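Local coordinates for 4-oxalocrotonate decarboxylase NahK (Pseudomonas putida, PDB 5D2K), which catalyses the metal-assisted decarboxylation of (3E)-2-oxohex-3-enedioate (4-oxalocrotonate) to 2-oxopent-4-enoate and carbon dioxide in naphthalene degradation, at residues W75-Q80 and T243-V248; P111-E116 and V146-S151. The protein carries 1 engineered substitution. All coordinates share one frame; numbering follows the deposited sequence. Where two conformers were deposited one is given.

Contact 1 (W75-Q80 and T243-V248); sequences WAKMAQ and TAAVPV. With OOG (2-oxoadipic acid), chain D.
NZ of Lys77 is gripped by two acceptors and flanked by a methyl from the other segment. It donates to O2 of 2-oxoadipic acid at 2.7 Å and forms a salt bridge with Glu114, a magnesium ligand. The methyl of Ala245 lies beside it, with CB 4.1 Å from NZ. The lysine chain runs between the loop 243-245 and the ligand. Its CG passes 3.6 Å from Thr243 O, and its CE lies 3.4 Å from ligand atom O3. Bends at chi2 and chi3 curl the chain back and bring NZ to O2. One residue earlier, the methyl of Ala76 rests on the peptide that joins Thr243 to Ala244, with CB 3.8 Å from Ala244 N. Gln80 makes the direct polar link between the segments. The amide N of Ala245 donates to OE1 of Gln80 over 3.0 Å. The bond is fairly straight, with 164° at the hydrogen, but the N lies out of the carbonyl plane of the Gln80 amide. NE2 of the same amide returns a bond to the carbonyl O of Ala245 at 3.1 Å. The two bonds fix which way the amide is turned. CG of Gln80 stands anti to the backbone N (chi1 174°) and the chain continues straight, which carries the amide from the helix to the loop. Val246 bonds to Ile113 and Val248 to Pro111 through their backbones, so the end of the segment runs beside strand 112-121. The arrangement is that of a helix that lends a lysine to the ligand pocket in a hydratase/decarboxylase enzyme with the fumarylacetoacetate hydrolase fold.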
# COMPACT_ATOMS: atom_id res chain seq x y z
N TRP A 75 11.25 -5.24 7.55
CA TRP A 75 12.58 -5.65 7.13
C TRP A 75 12.47 -6.48 5.85
O TRP A 75 13.24 -6.29 4.90
CB TRP A 75 13.28 -6.44 8.23
CG TRP A 75 14.70 -6.80 7.91
CD1 TRP A 75 15.82 -6.08 8.21
CD2 TRP A 75 15.14 -7.97 7.21
NE1 TRP A 75 16.94 -6.73 7.74
CE2 TRP A 75 16.55 -7.89 7.12
CE3 TRP A 75 14.49 -9.07 6.64
CZ2 TRP A 75 17.31 -8.88 6.49
CZ3 TRP A 75 15.24 -10.04 6.02
CH2 TRP A 75 16.64 -9.94 5.95
N ALA A 76 11.50 -7.39 5.84
CA ALA A 76 11.32 -8.31 4.73
C ALA A 76 11.06 -7.56 3.42
O ALA A 76 11.66 -7.87 2.40
CB ALA A 76 10.18 -9.29 5.02
N LYS A 77 10.18 -6.57 3.47
CA LYS A 77 9.86 -5.79 2.27
C LYS A 77 11.00 -4.85 1.87
O LYS A 77 11.27 -4.67 0.69
CB LYS A 77 8.57 -5.00 2.48
CG LYS A 77 7.32 -5.83 2.24
CD LYS A 77 7.24 -6.26 0.78
CE LYS A 77 7.40 -5.04 -0.13
NZ LYS A 77 6.82 -5.29 -1.46
N MET A 78 11.66 -4.26 2.86
CA MET A 78 12.84 -3.45 2.60
C MET A 78 13.92 -4.27 1.90
O MET A 78 14.51 -3.81 0.92
CB MET A 78 13.40 -2.87 3.90
CG MET A 78 12.56 -1.74 4.47
SD MET A 78 13.25 -1.11 6.02
CE MET A 78 11.99 0.06 6.51
N ALA A 79 14.16 -5.47 2.40
CA ALA A 79 15.18 -6.36 1.84
C ALA A 79 14.83 -6.78 0.42
O ALA A 79 15.68 -6.75 -0.48
CB ALA A 79 15.36 -7.59 2.72
N GLN A 80 13.58 -7.17 0.21
CA GLN A 80 13.13 -7.65 -1.09
C GLN A 80 13.27 -6.59 -2.18
O GLN A 80 13.68 -6.89 -3.30
CB GLN A 80 11.68 -8.14 -1.01
CG GLN A 80 11.10 -8.52 -2.36
CD GLN A 80 9.66 -8.97 -2.28
OE1 GLN A 80 8.85 -8.40 -1.54
NE2 GLN A 80 9.32 -10.01 -3.04
N THR A 243 5.23 -9.70 5.29
CA THR A 243 6.22 -10.60 4.71
C THR A 243 6.65 -10.14 3.34
O THR A 243 6.10 -9.18 2.79
CB THR A 243 5.68 -12.03 4.57
OG1 THR A 243 4.78 -12.09 3.46
CG2 THR A 243 4.97 -12.49 5.82
N ALA A 244 7.60 -10.86 2.75
CA ALA A 244 7.95 -10.64 1.36
C ALA A 244 6.73 -10.91 0.48
O ALA A 244 5.89 -11.76 0.78
CB ALA A 244 9.11 -11.53 0.96
N ALA A 245 6.66 -10.17 -0.61
CA ALA A 245 5.59 -10.31 -1.59
C ALA A 245 5.80 -11.56 -2.47
O ALA A 245 6.94 -11.97 -2.72
CB ALA A 245 5.51 -9.06 -2.44
N VAL A 246 4.70 -12.16 -2.91
CA VAL A 246 4.73 -13.42 -3.65
C VAL A 246 4.02 -13.26 -4.99
O VAL A 246 2.90 -12.77 -5.04
CB VAL A 246 4.06 -14.53 -2.83
CG1 VAL A 246 3.83 -15.79 -3.67
CG2 VAL A 246 4.87 -14.83 -1.56
N PRO A 247 4.67 -13.67 -6.09
CA PRO A 247 4.03 -13.51 -7.40
C PRO A 247 2.75 -14.35 -7.55
O PRO A 247 2.62 -15.44 -6.96
CB PRO A 247 5.12 -13.96 -8.39
CG PRO A 247 6.03 -14.81 -7.60
CD PRO A 247 6.00 -14.31 -6.18
N VAL A 248 1.78 -13.81 -8.28
CA VAL A 248 0.55 -14.53 -8.58
C VAL A 248 0.28 -14.48 -10.08
O VAL A 248 0.74 -13.56 -10.78
CB VAL A 248 -0.67 -13.97 -7.81
CG1 VAL A 248 -0.58 -14.36 -6.33
CG2 VAL A 248 -0.78 -12.46 -8.00
C2 OOG D . 6.20 -0.93 -3.14
C3 OOG D . 4.97 -1.24 -2.31
C4 OOG D . 5.34 -1.47 -0.86
C6 OOG D . 4.43 -2.70 1.25
O4 OOG D . 3.45 -3.15 1.90
O3 OOG D . 5.60 -2.85 1.67
C5 OOG D . 4.17 -2.00 -0.06
C1 OOG D . 6.70 -2.20 -3.81
O1 OOG D . 6.71 -2.29 -5.07
O2 OOG D . 7.11 -3.15 -3.10
O5 OOG D . 3.02 -1.88 -0.42

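Contact 2 (P111-E116 and V146-S151); sequences PKIEAE and VEVIDS. With MG (magnesium ion), chain C; OOG (2-oxoadipic acid), chain D.
Ile149 lays two methyls over one face of the Glu114 carboxylate. Its CD1 is 3.3 Å from Glu114 OE2, and its CG2 is 3.5 Å from Glu114 OE1. On the other side of that carboxylate plane, beyond the two oxygens, sits the C6 carboxylate of 2-oxoadipic acid. Lys77 is the salt-bridge partner of Glu114 OE2. These groups stand on an antiparallel pair of strands, 112-116 and 146-149, in the fumarylacetoacetate hydrolase fold. The strand directions differ by 151°. Lys112 with Ile149 and Glu114 with Glu147 are hydrogen-bonded pairs, each closed by two N-H...O bonds. Ile113 with Val148 and Ala115 with Val146 are the non-hydrogen-bonded pairs. Their side chains take the opposite face, where CG2 of Ile113 meets CG2 of Val148 at 4.1 Å and strand 253-258 packs on Ile113, Ala115 and Val146. The face with Glu114 and Glu147 holds the magnesium ion. Glu114 OE1 binds it at 2.1 Å, and Glu116 OE2 and Glu147 OE1 each bind it at 2.0 Å. Each carboxylate gives the metal one oxygen. CG of Glu147 is anti to the backbone N (chi1 -159°), which sends its extended chain across to the metal beside Glu114. Lys69 pairs with its second oxygen, OE2. Ligand atoms O4 and O5 and one water complete an octahedron. O4 lies opposite Glu147, O5 opposite Glu116 and the water opposite Glu114. The water, 2.1 Å from magnesium, also donates to Glu116 OE1 at 2.7 Å.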
# COMPACT_ATOMS: atom_id res chain seq x y z
N PRO A 111 1.94 -9.00 -11.12
CA PRO A 111 1.46 -8.78 -9.76
C PRO A 111 2.04 -9.72 -8.71
O PRO A 111 2.42 -10.86 -8.99
CB PRO A 111 -0.05 -9.01 -9.88
CG PRO A 111 -0.16 -10.01 -10.99
CD PRO A 111 0.88 -9.56 -11.98
N LYS A 112 2.11 -9.18 -7.49
CA LYS A 112 2.52 -9.93 -6.30
C LYS A 112 1.52 -9.65 -5.19
O LYS A 112 0.89 -8.59 -5.19
CB LYS A 112 3.92 -9.51 -5.82
CG LYS A 112 5.05 -9.66 -6.82
CD LYS A 112 6.35 -9.20 -6.17
CE LYS A 112 7.49 -9.12 -7.18
NZ LYS A 112 7.79 -10.45 -7.76
N ILE A 113 1.41 -10.57 -4.24
CA ILE A 113 0.56 -10.31 -3.07
C ILE A 113 1.38 -10.17 -1.80
O ILE A 113 2.44 -10.77 -1.66
CB ILE A 113 -0.51 -11.40 -2.84
CG1 ILE A 113 0.13 -12.78 -2.68
CG2 ILE A 113 -1.55 -11.39 -3.96
CD1 ILE A 113 -0.80 -13.78 -2.02
N GLU A 114 0.84 -9.36 -0.88
CA GLU A 114 1.42 -9.09 0.44
C GLU A 114 0.34 -9.27 1.50
O GLU A 114 -0.80 -8.84 1.31
CB GLU A 114 1.96 -7.65 0.55
CG GLU A 114 2.88 -7.19 -0.55
CD GLU A 114 3.27 -5.71 -0.43
OE1 GLU A 114 2.39 -4.85 -0.22
OE2 GLU A 114 4.46 -5.41 -0.58
N ALA A 115 0.69 -9.87 2.64
CA ALA A 115 -0.26 -9.93 3.75
C ALA A 115 -0.08 -8.74 4.70
O ALA A 115 1.03 -8.45 5.13
CB ALA A 115 -0.10 -11.23 4.51
N GLU A 116 -1.18 -8.06 5.01
CA GLU A 116 -1.12 -6.85 5.85
C GLU A 116 -2.24 -6.81 6.87
O GLU A 116 -3.20 -7.58 6.80
CB GLU A 116 -1.18 -5.57 4.99
CG GLU A 116 -0.27 -5.64 3.76
CD GLU A 116 0.10 -4.31 3.13
OE1 GLU A 116 -0.14 -3.24 3.73
OE2 GLU A 116 0.67 -4.35 2.03
N VAL A 146 -5.13 -8.30 2.21
CA VAL A 146 -4.07 -8.73 1.30
C VAL A 146 -3.92 -7.69 0.20
O VAL A 146 -4.90 -7.37 -0.48
CB VAL A 146 -4.39 -10.11 0.68
CG1 VAL A 146 -3.32 -10.52 -0.34
CG2 VAL A 146 -4.47 -11.16 1.78
N GLU A 147 -2.72 -7.13 0.04
CA GLU A 147 -2.51 -6.20 -1.06
C GLU A 147 -2.04 -6.95 -2.30
O GLU A 147 -1.29 -7.90 -2.20
CB GLU A 147 -1.47 -5.13 -0.74
CG GLU A 147 -1.63 -3.92 -1.68
CD GLU A 147 -0.70 -2.74 -1.41
OE1 GLU A 147 0.21 -2.84 -0.56
OE2 GLU A 147 -0.88 -1.71 -2.09
N VAL A 148 -2.51 -6.50 -3.46
CA VAL A 148 -1.89 -6.88 -4.72
C VAL A 148 -1.08 -5.69 -5.18
O VAL A 148 -1.65 -4.63 -5.47
CB VAL A 148 -2.92 -7.27 -5.80
CG1 VAL A 148 -2.19 -7.77 -7.06
CG2 VAL A 148 -3.88 -8.33 -5.27
N ILE A 149 0.25 -5.84 -5.22
CA ILE A 149 1.09 -4.77 -5.74
C ILE A 149 1.55 -5.11 -7.14
O ILE A 149 1.65 -6.28 -7.52
CB ILE A 149 2.31 -4.49 -4.84
CG1 ILE A 149 3.11 -5.76 -4.58
CG2 ILE A 149 1.87 -3.79 -3.55
CD1 ILE A 149 4.47 -5.50 -3.92
N ASP A 150 1.81 -4.07 -7.92
CA ASP A 150 2.08 -4.26 -9.34
C ASP A 150 2.80 -3.03 -9.87
O ASP A 150 2.19 -2.14 -10.47
CB ASP A 150 0.77 -4.51 -10.09
CG ASP A 150 0.98 -5.03 -11.50
OD1 ASP A 150 1.97 -5.75 -11.73
OD2 ASP A 150 0.15 -4.72 -12.39
N SER A 151 4.11 -2.96 -9.63
CA SER A 151 4.89 -1.81 -10.08
C SER A 151 4.77 -1.64 -11.58
O SER A 151 4.85 -2.61 -12.33
CB SER A 151 6.36 -1.98 -9.70
OG SER A 151 7.14 -0.90 -10.21
MG MG C . 1.68 -3.14 0.79
C2 OOG D . 6.20 -0.93 -3.14
C3 OOG D . 4.97 -1.24 -2.31
C4 OOG D . 5.34 -1.47 -0.86
C6 OOG D . 4.43 -2.70 1.25
O4 OOG D . 3.45 -3.15 1.90
O3 OOG D . 5.60 -2.85 1.67
C5 OOG D . 4.17 -2.00 -0.06
C1 OOG D . 6.70 -2.20 -3.81
O1 OOG D . 6.71 -2.29 -5.07
O2 OOG D . 7.11 -3.15 -3.10
O5 OOG D . 3.02 -1.88 -0.42
O HOH W 1 1.05 -1.54 1.97

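Contact 2 is buried and forms part of the sheet itself. Contact 1 lies farther from the centre of the chain, is partly buried, and sets a helix against the loop that leads into strand 246-247. The two share one sheet, since strand 246-247 runs beside strand 112-121, and Val246 O probably accepts a hydrogen bond from Ile113 N. Both also line the same ligand pocket. Contact 2 supplies carboxylates for the metal, whereas contact 1 supplies a lysine for the far carboxylate of the ligand. The contacts touch where Lys77 NZ comes within 2.5 Å of Glu114 OE2, and the same NZ packs on Ile149 CD1.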